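Local structure of translation initiation factor 4E (Ascaris suum, 3M94) at residues L97-A102 with V129-R134. The protein probably takes part in translation initiation by recognising the 5' cap of messenger RNA, and binds a trimethylguanosine cap analogue. Residues are numbered along the deposited sequence; the frame is centred on the assembly and turned at random.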
loop_
_atom_site.group_PDB
_atom_site.type_symbol
_atom_site.label_atom_id
_atom_site.label_comp_id
_atom_site.label_asym_id
_atom_site.label_seq_id
_atom_site.Cartn_x
_atom_site.Cartn_y
_atom_site.Cartn_z
ATOM N N LEU A 97 1.412 -5.249 -6.772
ATOM C CA LEU A 97 2.545 -4.795 -7.581
ATOM C C LEU A 97 2.267 -3.451 -8.274
ATOM O O LEU A 97 3.123 -2.565 -8.244
ATOM C CB LEU A 97 2.966 -5.852 -8.617
ATOM C CG LEU A 97 4.170 -5.483 -9.514
ATOM C CD1 LEU A 97 5.440 -5.044 -8.696
ATOM C CD2 LEU A 97 4.518 -6.639 -10.451
ATOM N N GLU A 98 1.088 -3.291 -8.889
ATOM C CA GLU A 98 0.713 -1.983 -9.456
ATOM C C GLU A 98 0.785 -0.847 -8.421
ATOM O O GLU A 98 1.255 0.247 -8.728
ATOM C CB GLU A 98 -0.695 -2.008 -10.072
ATOM C CG GLU A 98 -0.870 -2.940 -11.285
ATOM C CD GLU A 98 0.043 -2.598 -12.457
ATOM O OE1 GLU A 98 0.248 -1.407 -12.737
ATOM O OE2 GLU A 98 0.551 -3.525 -13.116
ATOM N N LEU A 99 0.315 -1.103 -7.201
ATOM C CA LEU A 99 0.387 -0.079 -6.159
ATOM C C LEU A 99 1.835 0.260 -5.783
ATOM O O LEU A 99 2.168 1.430 -5.619
ATOM C CB LEU A 99 -0.433 -0.478 -4.925
ATOM C CG LEU A 99 -0.504 0.532 -3.783
ATOM C CD1 LEU A 99 -0.935 1.918 -4.278
ATOM C CD2 LEU A 99 -1.479 0.021 -2.718
ATOM N N LEU A 100 2.693 -0.754 -5.671
ATOM C CA LEU A 100 4.099 -0.520 -5.367
ATOM C C LEU A 100 4.780 0.318 -6.465
ATOM O O LEU A 100 5.516 1.264 -6.165
ATOM C CB LEU A 100 4.852 -1.847 -5.188
ATOM C CG LEU A 100 4.432 -2.757 -4.016
ATOM C CD1 LEU A 100 5.390 -3.895 -3.876
ATOM C CD2 LEU A 100 4.274 -2.023 -2.666
ATOM N N MET A 101 4.549 -0.035 -7.721
ATOM C CA MET A 101 5.134 0.722 -8.837
ATOM C C MET A 101 4.630 2.173 -8.870
ATOM O O MET A 101 5.411 3.095 -9.133
ATOM C CB MET A 101 4.853 0.032 -10.163
ATOM C CG MET A 101 5.641 -1.258 -10.312
ATOM S SD MET A 101 5.574 -1.918 -11.970
ATOM C CE MET A 101 3.835 -2.345 -12.112
ATOM N N ALA A 102 3.337 2.354 -8.591
ATOM C CA ALA A 102 2.731 3.695 -8.569
ATOM C C ALA A 102 3.367 4.536 -7.466
ATOM O O ALA A 102 3.722 5.666 -7.712
ATOM C CB ALA A 102 1.214 3.622 -8.406
ATOM N N VAL A 129 -5.923 -4.575 0.069
ATOM C CA VAL A 129 -4.799 -3.734 -0.357
ATOM C C VAL A 129 -5.172 -2.304 0.024
ATOM O O VAL A 129 -6.249 -1.840 -0.344
ATOM C CB VAL A 129 -4.545 -3.863 -1.879
ATOM C CG1 VAL A 129 -3.456 -2.887 -2.357
ATOM C CG2 VAL A 129 -4.180 -5.295 -2.257
ATOM N N SER A 130 -4.303 -1.624 0.771
ATOM C CA SER A 130 -4.576 -0.276 1.265
ATOM C C SER A 130 -3.439 0.701 0.965
ATOM O O SER A 130 -2.275 0.303 0.893
ATOM C CB SER A 130 -4.787 -0.294 2.770
ATOM O OG SER A 130 -5.995 -0.934 3.085
ATOM N N LEU A 131 -3.782 1.978 0.837
ATOM C CA LEU A 131 -2.766 3.029 0.677
ATOM C C LEU A 131 -2.947 4.016 1.820
ATOM O O LEU A 131 -3.991 4.645 1.924
ATOM C CB LEU A 131 -2.881 3.715 -0.694
ATOM C CG LEU A 131 -1.916 4.872 -1.037
ATOM C CD1 LEU A 131 -0.454 4.447 -0.963
ATOM C CD2 LEU A 131 -2.222 5.435 -2.431
ATOM N N TRP A 132 -1.922 4.142 2.658
ATOM C CA TRP A 132 -1.944 5.011 3.845
ATOM C C TRP A 132 -1.432 6.419 3.530
ATOM O O TRP A 132 -0.361 6.571 2.933
ATOM C CB TRP A 132 -1.076 4.428 4.971
ATOM C CG TRP A 132 -1.608 3.187 5.640
ATOM C CD1 TRP A 132 -2.435 2.244 5.102
ATOM C CD2 TRP A 132 -1.299 2.738 6.964
ATOM N NE1 TRP A 132 -2.681 1.252 6.012
ATOM C CE2 TRP A 132 -1.996 1.526 7.167
ATOM C CE3 TRP A 132 -0.526 3.256 8.007
ATOM C CZ2 TRP A 132 -1.930 0.813 8.365
ATOM C CZ3 TRP A 132 -0.453 2.545 9.203
ATOM C CH2 TRP A 132 -1.153 1.335 9.369
ATOM N N THR A 133 -2.204 7.430 3.954
ATOM C CA THR A 133 -1.838 8.838 3.794
ATOM C C THR A 133 -1.733 9.519 5.168
ATOM O O THR A 133 -2.282 9.017 6.153
ATOM C CB THR A 133 -2.841 9.600 2.895
ATOM O OG1 THR A 133 -4.104 9.715 3.571
ATOM C CG2 THR A 133 -3.043 8.857 1.585
ATOM N N ARG A 134 -1.046 10.661 5.233
ATOM C CA ARG A 134 -0.703 11.237 6.538
ATOM C C ARG A 134 -1.759 12.156 7.165
ATOM O O ARG A 134 -1.690 12.430 8.352
ATOM C CB ARG A 134 0.702 11.869 6.543
ATOM C CG ARG A 134 0.904 13.089 5.680
ATOM C CD ARG A 134 2.264 13.757 5.977
ATOM N NE ARG A 134 3.401 13.023 5.408
ATOM C CZ ARG A 134 4.275 12.294 6.109
ATOM N NH1 ARG A 134 5.270 11.666 5.489
ATOM N NH2 ARG A 134 4.168 12.191 7.431
#
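Leu99, on helix 88-104, reaches across to strand 127-133 and carries the whole helix side of this contact. Its CG, anti to the backbone N (chi1 -177°), is carried out towards the strand, and branching there sends CD2 to Val129 and CD1 to Leu131. The tight half is Leu99 CD2, 3.5 Å from Val129 CG1, the two side chains passing alongside with opposite headings, and 3.7 Å from Ser130 O, a van der Waals contact. Leu99 CD1 makes the looser half, 4.2 Å from Leu131 CD2 and about as far from Leu131 CD1. Val129, beta-branched, fits an extended strand, and of its two methyls CG1 meets Leu99; Leu131, two residues on, also points toward the helix. Ser130, between them, turns its small side chain to the other face of the sheet, about 8 Å from the bound cap analogue. The axes of segments 97-102 and 129-133 approach to 10.0 Å at 19°. The looser side is no solvent edge, since Leu149 covers Leu99 while Ile145 and Phe108 close on Leu131. With no polar pair between its side chains, the contact adds apolar packing between helix 88-104 and the convex back of the cap-binding sheet, acting by burial and shape.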